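Local coordinates for protein pyrrolidone-carboxylate peptidase (Deinococcus radiodurans R1, PDB 5Z48) that removes pyroglutamate (5-oxoproline) from the N-terminus of peptides, acting as a cysteine exopeptidase of the peptidase C15 family, at residues P120-A123 with I124-A127. Numbering follows the deposited sequence.
Sequences PLRA and ILAA. With DMS (dimethyl sulfoxide), chain H.
Pro120, at the N-cap position with no side-chain acceptor to offer, gives its carbonyl to Ile124 and leaves the capping of the next amide to a solvent molecule: Leu121 N donates to the oxygen of a dimethyl sulfoxide, 2.9 Å from Leu121 N to DMS O. Leu121 N is a first-turn N-H, which has no carbonyl of a preceding turn to bond to. The dimethyl sulfoxide, probably from the crystallisation liquor, also lays a methyl against the leucine branch, DMS C2 being 3.8 Å from Leu121 CD1. The i to i+4 series opens with Ile124 N at 3.1 Å from Pro120 O, lying nearly in line with the C=O. Next comes the straightest of the four bonds, Leu125 N to Leu121 O at 3.0 Å with an N-H...O angle of 171°; Ala126 N to Arg122 O and Ala127 N to Ala123 O continue it. This is the opening of helix 121-130, which packs beside the central mixed sheet of the C15 peptidase fold, its first turns placing Leu121, Ile124 and Leu125 on Leu82 of strand 80-90. Ile124 is buried, also touching Ala204 and Ile208 of helix 194-211, while its CD1 comes within 4.5 Å of Pro120 CD. Leu121 and Leu125, one turn apart, both rest on Ile137 too. Arg122 runs alongside Leu125 in the same direction. The arginine chain bends at chi2 (-68°), and Arg122 NH1 lies 3.8 Å from Leu125 CD1, a van der Waals contact with the methyl oblique to the guanidinium plane. Salt bridges hold that group across the subunit interface, NE to Asp104 and NH2 to Asp91, both of the second subunit.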
ATOM      1  N   PRO B 120      -9.891  21.597 -17.745  1.00 13.45           N
ATOM      2  CA  PRO B 120     -10.334  22.321 -16.545  1.00 11.39           C
ATOM      3  C   PRO B 120     -10.381  21.356 -15.363  1.00 13.28           C
ATOM      4  O   PRO B 120     -11.409  20.775 -15.051  1.00 13.61           O
ATOM      5  CB  PRO B 120     -11.715  22.838 -16.961  1.00 11.45           C
ATOM      6  CG  PRO B 120     -12.215  21.809 -17.961  1.00 11.42           C
ATOM      7  CD  PRO B 120     -10.981  21.373 -18.706  1.00 12.00           C
ATOM      8  N   LEU B 121      -9.197  21.139 -14.748  1.00 12.48           N
ATOM      9  CA  LEU B 121      -9.046  20.053 -13.769  1.00 12.80           C
ATOM     10  C   LEU B 121     -10.034  20.189 -12.624  1.00 11.71           C
ATOM     11  O   LEU B 121     -10.676  19.195 -12.243  1.00 12.32           O
ATOM     12  CB  LEU B 121      -7.605  19.994 -13.225  1.00 13.14           C
ATOM     13  CG  LEU B 121      -6.548  19.764 -14.305  1.00 15.49           C
ATOM     14  CD1 LEU B 121      -5.150  19.836 -13.642  1.00 15.70           C
ATOM     15  CD2 LEU B 121      -6.735  18.467 -15.098  1.00 15.42           C
ATOM     16  N   ARG B 122     -10.137  21.377 -12.016  1.00 12.84           N
ATOM     17  CA  ARG B 122     -11.001  21.491 -10.835  1.00 10.92           C
ATOM     18  C   ARG B 122     -12.474  21.341 -11.198  1.00 12.37           C
ATOM     19  O   ARG B 122     -13.233  20.736 -10.423  1.00 12.78           O
ATOM     20  CB  ARG B 122     -10.756  22.804 -10.087  1.00 14.08           C
ATOM     21  CG  ARG B 122      -9.341  22.933  -9.504  1.00 15.57           C
ATOM     22  CD  ARG B 122      -9.041  21.965  -8.355  1.00 14.72           C
ATOM     23  NE  ARG B 122      -7.590  21.926  -8.057  1.00 15.21           N
ATOM     24  CZ  ARG B 122      -7.048  21.079  -7.185  1.00 15.74           C
ATOM     25  NH1 ARG B 122      -7.817  20.220  -6.509  1.00 16.70           N
ATOM     26  NH2 ARG B 122      -5.740  21.035  -7.013  1.00 14.60           N
ATOM     27  N   ALA B 123     -12.887  21.800 -12.385  1.00 12.98           N
ATOM     28  CA  ALA B 123     -14.274  21.617 -12.805  1.00 13.13           C
ATOM     29  C   ALA B 123     -14.602  20.143 -12.990  1.00 11.88           C
ATOM     30  O   ALA B 123     -15.717  19.698 -12.689  1.00 12.99           O
ATOM     31  CB  ALA B 123     -14.517  22.369 -14.103  1.00 12.61           C
ATOM     32  N   ILE B 124     -13.644  19.358 -13.494  1.00 11.08           N
ATOM     33  CA  ILE B 124     -13.901  17.925 -13.626  1.00  9.49           C
ATOM     34  C   ILE B 124     -14.013  17.264 -12.253  1.00 11.87           C
ATOM     35  O   ILE B 124     -14.930  16.463 -12.017  1.00 10.94           O
ATOM     36  CB  ILE B 124     -12.807  17.259 -14.479  1.00  9.19           C
ATOM     37  CG1 ILE B 124     -12.824  17.805 -15.920  1.00  9.84           C
ATOM     38  CG2 ILE B 124     -12.992  15.716 -14.487  1.00 10.87           C
ATOM     39  CD1 ILE B 124     -11.527  17.426 -16.722  1.00 10.93           C
ATOM     40  N   LEU B 125     -13.084  17.574 -11.337  1.00 11.45           N
ATOM     41  CA  LEU B 125     -13.179  17.008  -9.985  1.00 10.86           C
ATOM     42  C   LEU B 125     -14.509  17.337  -9.341  1.00 11.60           C
ATOM     43  O   LEU B 125     -15.118  16.487  -8.671  1.00 11.45           O
ATOM     44  CB  LEU B 125     -12.032  17.530  -9.111  1.00 11.47           C
ATOM     45  CG  LEU B 125     -10.624  17.028  -9.484  1.00 13.81           C
ATOM     46  CD1 LEU B 125      -9.637  17.452  -8.406  1.00 13.47           C
ATOM     47  CD2 LEU B 125     -10.467  15.539  -9.797  1.00 14.93           C
ATOM     48  N   ALA B 126     -14.999  18.557  -9.554  1.00 11.70           N
ATOM     49  CA  ALA B 126     -16.259  18.961  -8.941  1.00 10.64           C
ATOM     50  C   ALA B 126     -17.428  18.211  -9.570  1.00 11.93           C
ATOM     51  O   ALA B 126     -18.370  17.803  -8.880  1.00 12.63           O
ATOM     52  CB  ALA B 126     -16.471  20.475  -9.064  1.00 12.63           C
ATOM     53  N   ALA B 127     -17.373  18.013 -10.892  1.00 11.49           N
ATOM     54  CA  ALA B 127     -18.441  17.252 -11.540  1.00 12.26           C
ATOM     55  C   ALA B 127     -18.452  15.802 -11.065  1.00 12.83           C
ATOM     56  O   ALA B 127     -19.523  15.222 -10.818  1.00 13.20           O
ATOM     57  CB  ALA B 127     -18.278  17.323 -13.065  1.00 11.64           C
TER
HETATM   58  S   DMS H 301      -5.936  23.805 -14.710  1.00 38.16           S
HETATM   59  O   DMS H 301      -7.277  23.267 -14.388  1.00 36.78           O
HETATM   60  C1  DMS H 301      -5.070  23.049 -16.114  1.00 36.74           C
HETATM   61  C2  DMS H 301      -4.773  23.569 -13.338  1.00 36.44           C